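PDB 6ONQ: cytochrome c XoxG from Methylobacterium extorquens, which binds heme c covalently and probably transfers electrons in lanthanide-dependent methanol oxidation. Local coordinates for residues A[122-127]-A[158-163]. Numbering follows the deposited sequence.
With HEC (heme c), chain B.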
ATOM      1  N   GLU A 122      -9.068  -0.372  -8.357  1.00 25.53           N
ATOM      2  CA  GLU A 122      -9.833   0.768  -8.844  1.00 16.75           C
ATOM      3  C   GLU A 122     -10.957   1.141  -7.894  1.00 15.73           C
ATOM      4  O   GLU A 122     -11.371   2.307  -7.864  1.00 14.51           O
ATOM      5  CB  GLU A 122     -10.382   0.478 -10.244  1.00 19.36           C
ATOM      6  CG  GLU A 122      -9.316   0.063 -11.253  1.00 33.94           C
ATOM      7  CD  GLU A 122      -8.606   1.253 -11.928  1.00 74.24           C
ATOM      8  OE1 GLU A 122      -8.004   1.042 -13.015  1.00 63.36           O
ATOM      9  OE2 GLU A 122      -8.643   2.388 -11.377  1.00 43.49           O
ATOM     10  N   GLU A 123     -11.480   0.171  -7.137  1.00 17.51           N
ATOM     11  CA  GLU A 123     -12.442   0.495  -6.087  1.00 17.22           C
ATOM     12  C   GLU A 123     -11.792   1.364  -5.026  1.00 19.31           C
ATOM     13  O   GLU A 123     -12.391   2.329  -4.538  1.00 15.03           O
ATOM     14  CB  GLU A 123     -12.992  -0.784  -5.453  1.00 21.97           C
ATOM     15  CG  GLU A 123     -14.301  -1.284  -6.042  1.00 41.86           C
ATOM     16  CD  GLU A 123     -14.733  -2.650  -5.500  1.00 61.75           C
ATOM     17  OE1 GLU A 123     -13.856  -3.483  -5.149  1.00 36.13           O
ATOM     18  OE2 GLU A 123     -15.962  -2.890  -5.440  1.00 52.34           O
ATOM     19  N   PHE A 124     -10.558   1.026  -4.655  1.00 19.50           N
ATOM     20  CA  PHE A 124      -9.812   1.829  -3.700  1.00 10.18           C
ATOM     21  C   PHE A 124      -9.564   3.229  -4.241  1.00 12.25           C
ATOM     22  O   PHE A 124      -9.780   4.222  -3.542  1.00 17.65           O
ATOM     23  CB  PHE A 124      -8.501   1.121  -3.370  1.00 16.22           C
ATOM     24  CG  PHE A 124      -7.539   1.953  -2.590  1.00 16.27           C
ATOM     25  CD1 PHE A 124      -7.567   1.947  -1.207  1.00 19.76           C
ATOM     26  CD2 PHE A 124      -6.592   2.722  -3.236  1.00 10.06           C
ATOM     27  CE1 PHE A 124      -6.680   2.702  -0.493  1.00 11.55           C
ATOM     28  CE2 PHE A 124      -5.708   3.483  -2.525  1.00 12.32           C
ATOM     29  CZ  PHE A 124      -5.742   3.473  -1.159  1.00 13.85           C
ATOM     30  N   TYR A 125      -9.115   3.330  -5.491  1.00 13.43           N
ATOM     31  CA  TYR A 125      -8.806   4.641  -6.051  1.00 10.67           C
ATOM     32  C   TYR A 125     -10.049   5.522  -6.111  1.00 11.05           C
ATOM     33  O   TYR A 125      -9.979   6.725  -5.841  1.00 12.96           O
ATOM     34  CB  TYR A 125      -8.174   4.489  -7.435  1.00  7.73           C
ATOM     35  CG  TYR A 125      -7.484   5.738  -7.925  1.00 10.67           C
ATOM     36  CD1 TYR A 125      -8.208   6.774  -8.494  1.00 12.21           C
ATOM     37  CD2 TYR A 125      -6.106   5.888  -7.813  1.00 23.17           C
ATOM     38  CE1 TYR A 125      -7.588   7.921  -8.932  1.00 17.30           C
ATOM     39  CE2 TYR A 125      -5.470   7.041  -8.254  1.00 14.16           C
ATOM     40  CZ  TYR A 125      -6.219   8.055  -8.811  1.00 14.86           C
ATOM     41  OH  TYR A 125      -5.606   9.212  -9.255  1.00 26.22           O
ATOM     42  N   GLY A 126     -11.202   4.939  -6.431  1.00 12.28           N
ATOM     43  CA  GLY A 126     -12.421   5.729  -6.521  1.00 11.04           C
ATOM     44  C   GLY A 126     -12.933   6.208  -5.176  1.00 13.82           C
ATOM     45  O   GLY A 126     -13.448   7.324  -5.063  1.00 19.03           O
ATOM     46  N   ILE A 127     -12.830   5.364  -4.145  1.00 13.72           N
ATOM     47  CA  ILE A 127     -13.188   5.792  -2.796  1.00 12.65           C
ATOM     48  C   ILE A 127     -12.263   6.909  -2.337  1.00 14.27           C
ATOM     49  O   ILE A 127     -12.699   7.898  -1.740  1.00 15.06           O
ATOM     50  CB  ILE A 127     -13.142   4.596  -1.831  1.00 16.19           C
ATOM     51  CG1 ILE A 127     -14.367   3.709  -2.024  1.00 15.40           C
ATOM     52  CG2 ILE A 127     -13.034   5.066  -0.385  1.00 10.36           C
ATOM     53  CD1 ILE A 127     -14.183   2.328  -1.431  1.00 10.68           C
ATOM     54  N   ASP A 158       1.214   4.472  -3.783  1.00 18.42           N
ATOM     55  CA  ASP A 158       1.976   4.181  -2.577  1.00 18.15           C
ATOM     56  C   ASP A 158       1.059   3.691  -1.460  1.00 16.35           C
ATOM     57  O   ASP A 158       1.340   2.683  -0.801  1.00 19.33           O
ATOM     58  CB  ASP A 158       2.743   5.428  -2.147  1.00 26.32           C
ATOM     59  CG  ASP A 158       3.563   6.033  -3.282  1.00 38.56           C
ATOM     60  OD1 ASP A 158       3.057   6.108  -4.428  1.00 35.48           O
ATOM     61  OD2 ASP A 158       4.719   6.444  -3.021  1.00 41.50           O
ATOM     62  N   LEU A 159      -0.061   4.376  -1.251  1.00 11.05           N
ATOM     63  CA  LEU A 159      -0.984   3.953  -0.207  1.00 14.26           C
ATOM     64  C   LEU A 159      -1.561   2.575  -0.500  1.00 20.43           C
ATOM     65  O   LEU A 159      -1.686   1.745   0.409  1.00 23.23           O
ATOM     66  CB  LEU A 159      -2.091   4.989  -0.052  1.00 17.17           C
ATOM     67  CG  LEU A 159      -1.547   6.327   0.460  1.00 15.30           C
ATOM     68  CD1 LEU A 159      -2.452   7.490   0.082  1.00 11.01           C
ATOM     69  CD2 LEU A 159      -1.346   6.254   1.965  1.00 16.24           C
ATOM     70  N   TYR A 160      -1.893   2.306  -1.773  1.00 21.79           N
ATOM     71  CA  TYR A 160      -2.435   1.004  -2.157  1.00  8.45           C
ATOM     72  C   TYR A 160      -1.436  -0.109  -1.887  1.00 10.61           C
ATOM     73  O   TYR A 160      -1.771  -1.126  -1.270  1.00 16.23           O
ATOM     74  CB  TYR A 160      -2.834   1.012  -3.632  1.00  8.10           C
ATOM     75  CG  TYR A 160      -3.424  -0.303  -4.088  1.00 14.94           C
ATOM     76  CD1 TYR A 160      -4.681  -0.711  -3.649  1.00 17.50           C
ATOM     77  CD2 TYR A 160      -2.720  -1.153  -4.938  1.00 14.84           C
ATOM     78  CE1 TYR A 160      -5.222  -1.920  -4.049  1.00 11.90           C
ATOM     79  CE2 TYR A 160      -3.259  -2.370  -5.346  1.00 13.77           C
ATOM     80  CZ  TYR A 160      -4.511  -2.742  -4.895  1.00 17.18           C
ATOM     81  OH  TYR A 160      -5.066  -3.938  -5.285  1.00 34.18           O
ATOM     82  N   VAL A 161      -0.195   0.073  -2.336  1.00 12.49           N
ATOM     83  CA  VAL A 161       0.832  -0.955  -2.180  1.00 14.25           C
ATOM     84  C   VAL A 161       1.041  -1.297  -0.708  1.00 12.85           C
ATOM     85  O   VAL A 161       0.983  -2.463  -0.308  1.00 15.74           O
ATOM     86  CB  VAL A 161       2.136  -0.492  -2.846  1.00 13.67           C
ATOM     87  CG1 VAL A 161       3.267  -1.392  -2.462  1.00 17.94           C
ATOM     88  CG2 VAL A 161       1.964  -0.469  -4.350  1.00 14.25           C
ATOM     89  N   TYR A 162       1.291  -0.285   0.117  1.00 15.25           N
ATOM     90  CA  TYR A 162       1.495  -0.514   1.543  1.00 13.19           C
ATOM     91  C   TYR A 162       0.291  -1.214   2.184  1.00 17.71           C
ATOM     92  O   TYR A 162       0.437  -2.201   2.912  1.00 12.77           O
ATOM     93  CB  TYR A 162       1.776   0.825   2.234  1.00 11.73           C
ATOM     94  CG  TYR A 162       1.634   0.743   3.723  1.00 14.79           C
ATOM     95  CD1 TYR A 162       2.494  -0.039   4.464  1.00 11.87           C
ATOM     96  CD2 TYR A 162       0.618   1.410   4.386  1.00 11.61           C
ATOM     97  CE1 TYR A 162       2.360  -0.145   5.811  1.00  7.93           C
ATOM     98  CE2 TYR A 162       0.487   1.308   5.750  1.00  7.43           C
ATOM     99  CZ  TYR A 162       1.365   0.525   6.451  1.00  5.10           C
ATOM    100  OH  TYR A 162       1.265   0.399   7.816  1.00 34.03           O
ATOM    101  N   LEU A 163      -0.915  -0.703   1.941  1.00 15.37           N
ATOM    102  CA  LEU A 163      -2.077  -1.324   2.559  1.00 12.30           C
ATOM    103  C   LEU A 163      -2.368  -2.699   1.961  1.00 21.29           C
ATOM    104  O   LEU A 163      -2.989  -3.540   2.618  1.00 13.69           O
ATOM    105  CB  LEU A 163      -3.286  -0.413   2.421  1.00 13.63           C
ATOM    106  CG  LEU A 163      -3.387   0.855   3.257  1.00 14.56           C
ATOM    107  CD1 LEU A 163      -4.522   1.722   2.714  1.00  6.82           C
ATOM    108  CD2 LEU A 163      -3.599   0.509   4.729  1.00 11.15           C
TER
HETATM  109 FE   HEC B 201     -10.894   6.764   4.904  1.00 21.37          FE
HETATM  110  CHA HEC B 201     -13.499   4.532   4.553  1.00 15.50           C
HETATM  111  CHB HEC B 201      -9.048   4.889   2.825  1.00 16.20           C
HETATM  112  CHC HEC B 201      -8.318   9.033   5.119  1.00 19.10           C
HETATM  113  CHD HEC B 201     -12.545   8.339   7.448  1.00 24.31           C
HETATM  114  NA  HEC B 201     -11.211   5.021   3.927  1.00 16.29           N
HETATM  115  C1A HEC B 201     -12.366   4.288   3.816  1.00 19.66           C
HETATM  116  C2A HEC B 201     -12.169   3.265   2.799  1.00 12.26           C
HETATM  117  C3A HEC B 201     -10.934   3.383   2.335  1.00  7.73           C
HETATM  118  C4A HEC B 201     -10.326   4.478   3.029  1.00  9.86           C
HETATM  119  CMA HEC B 201     -10.216   2.537   1.265  1.00  9.18           C
HETATM  120  CAA HEC B 201     -13.197   2.214   2.357  1.00  9.42           C
HETATM  121  CBA HEC B 201     -13.341   1.243   3.520  1.00 22.54           C
HETATM  122  CGA HEC B 201     -14.142   0.035   3.135  1.00 22.97           C
HETATM  123  O1A HEC B 201     -15.238   0.190   2.537  1.00 34.55           O
HETATM  124  O2A HEC B 201     -13.679  -1.084   3.451  1.00 15.58           O
HETATM  125  NB  HEC B 201      -9.045   6.958   4.140  1.00 12.24           N
HETATM  126  C1B HEC B 201      -8.486   6.032   3.294  1.00 15.28           C
HETATM  127  C2B HEC B 201      -7.157   6.444   2.940  1.00 14.87           C
HETATM  128  C3B HEC B 201      -6.911   7.597   3.544  1.00 20.43           C
HETATM  129  C4B HEC B 201      -8.094   7.942   4.327  1.00 16.63           C
HETATM  130  CMB HEC B 201      -6.190   5.709   1.998  1.00  4.36           C
HETATM  131  CAB HEC B 201      -5.543   8.304   3.336  1.00 11.87           C
HETATM  132  CBB HEC B 201      -5.387   9.604   3.476  1.00 17.86           C
HETATM  133  NC  HEC B 201     -10.499   8.378   6.108  1.00 25.31           N
HETATM  134  C1C HEC B 201      -9.403   9.215   5.963  1.00 25.71           C
HETATM  135  C2C HEC B 201      -9.602  10.330   6.865  1.00 19.33           C
HETATM  136  C3C HEC B 201     -10.753  10.156   7.525  1.00 31.49           C
HETATM  137  C4C HEC B 201     -11.355   8.916   7.054  1.00 17.61           C
HETATM  138  CMC HEC B 201      -8.634  11.517   7.064  1.00 20.73           C
HETATM  139  CAC HEC B 201     -11.280  11.170   8.582  1.00 26.09           C
HETATM  140  CBC HEC B 201     -11.897  10.745   9.681  1.00 31.25           C
HETATM  141  ND  HEC B 201     -12.662   6.472   5.828  1.00 15.58           N
HETATM  142  C1D HEC B 201     -13.180   7.265   6.841  1.00 24.57           C
HETATM  143  C2D HEC B 201     -14.515   6.769   7.141  1.00 24.84           C
HETATM  144  C3D HEC B 201     -14.773   5.735   6.338  1.00 24.06           C
HETATM  145  C4D HEC B 201     -13.613   5.518   5.504  1.00 20.56           C
HETATM  146  CMD HEC B 201     -15.492   7.328   8.193  1.00 23.77           C
HETATM  147  CAD HEC B 201     -16.067   4.898   6.323  1.00 14.71           C
HETATM  148  CBD HEC B 201     -17.062   5.408   5.286  1.00 27.81           C
HETATM  149  CGD HEC B 201     -18.288   4.525   5.314  1.00 28.46           C
HETATM  150  O1D HEC B 201     -18.506   3.830   6.337  1.00 44.51           O
HETATM  151  O2D HEC B 201     -19.056   4.513   4.323  1.00 23.37           O
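Phe-124 bridges helices 121-130 and 156-167, meeting Leu-159, Tyr-160 and Leu-163: the segment axes come to 10.9 Å, and every side-chain contact between them involves its ring. From CB, which points toward segment 158-163, the side chain runs with CG anti to the backbone N (chi1 170°), a torsion that carries the ring to helix 156-167. CG lies 4.0 Å from Tyr-160 CD1, the atom over one face of the phenyl ring. On one flank, CD1 meets the heme methyl CMA at 3.7 Å, and CE1 follows, touching Leu-163 CD1 and two of the heme methyls, CMA and CMB. Along the other flank, CD2 rests against Tyr-160 CD1, while CE2 reaches Tyr-160 CB at 3.9 Å. At the tip, CZ comes within 4.1 Å of Leu-159 CB, which sits at the ring edge near its plane, and also meets heme CMB at 3.9 Å. The two aromatic rings have centroids 5.7 Å apart and planes inclined at 51°, an oblique pairing, neither stacked nor edge-to-face. Tyr-160 in turn packs edge-to-face with Tyr-121, and Leu-163 leans on Leu-112 and Leu-116 of helix 112-118. One turn along, Ile-127 CG2 lies 3.8 Å from heme C2A, extending the apolar wall. With the segment axes at 128° in their N-to-C directions and Leu-159 also touching the heme-linked Cys-95, this buried cluster joins helix 156-167, which corresponds to the C-terminal helix of the class I cytochrome c fold and packs on helix 82-94, to the wall of the heme pocket.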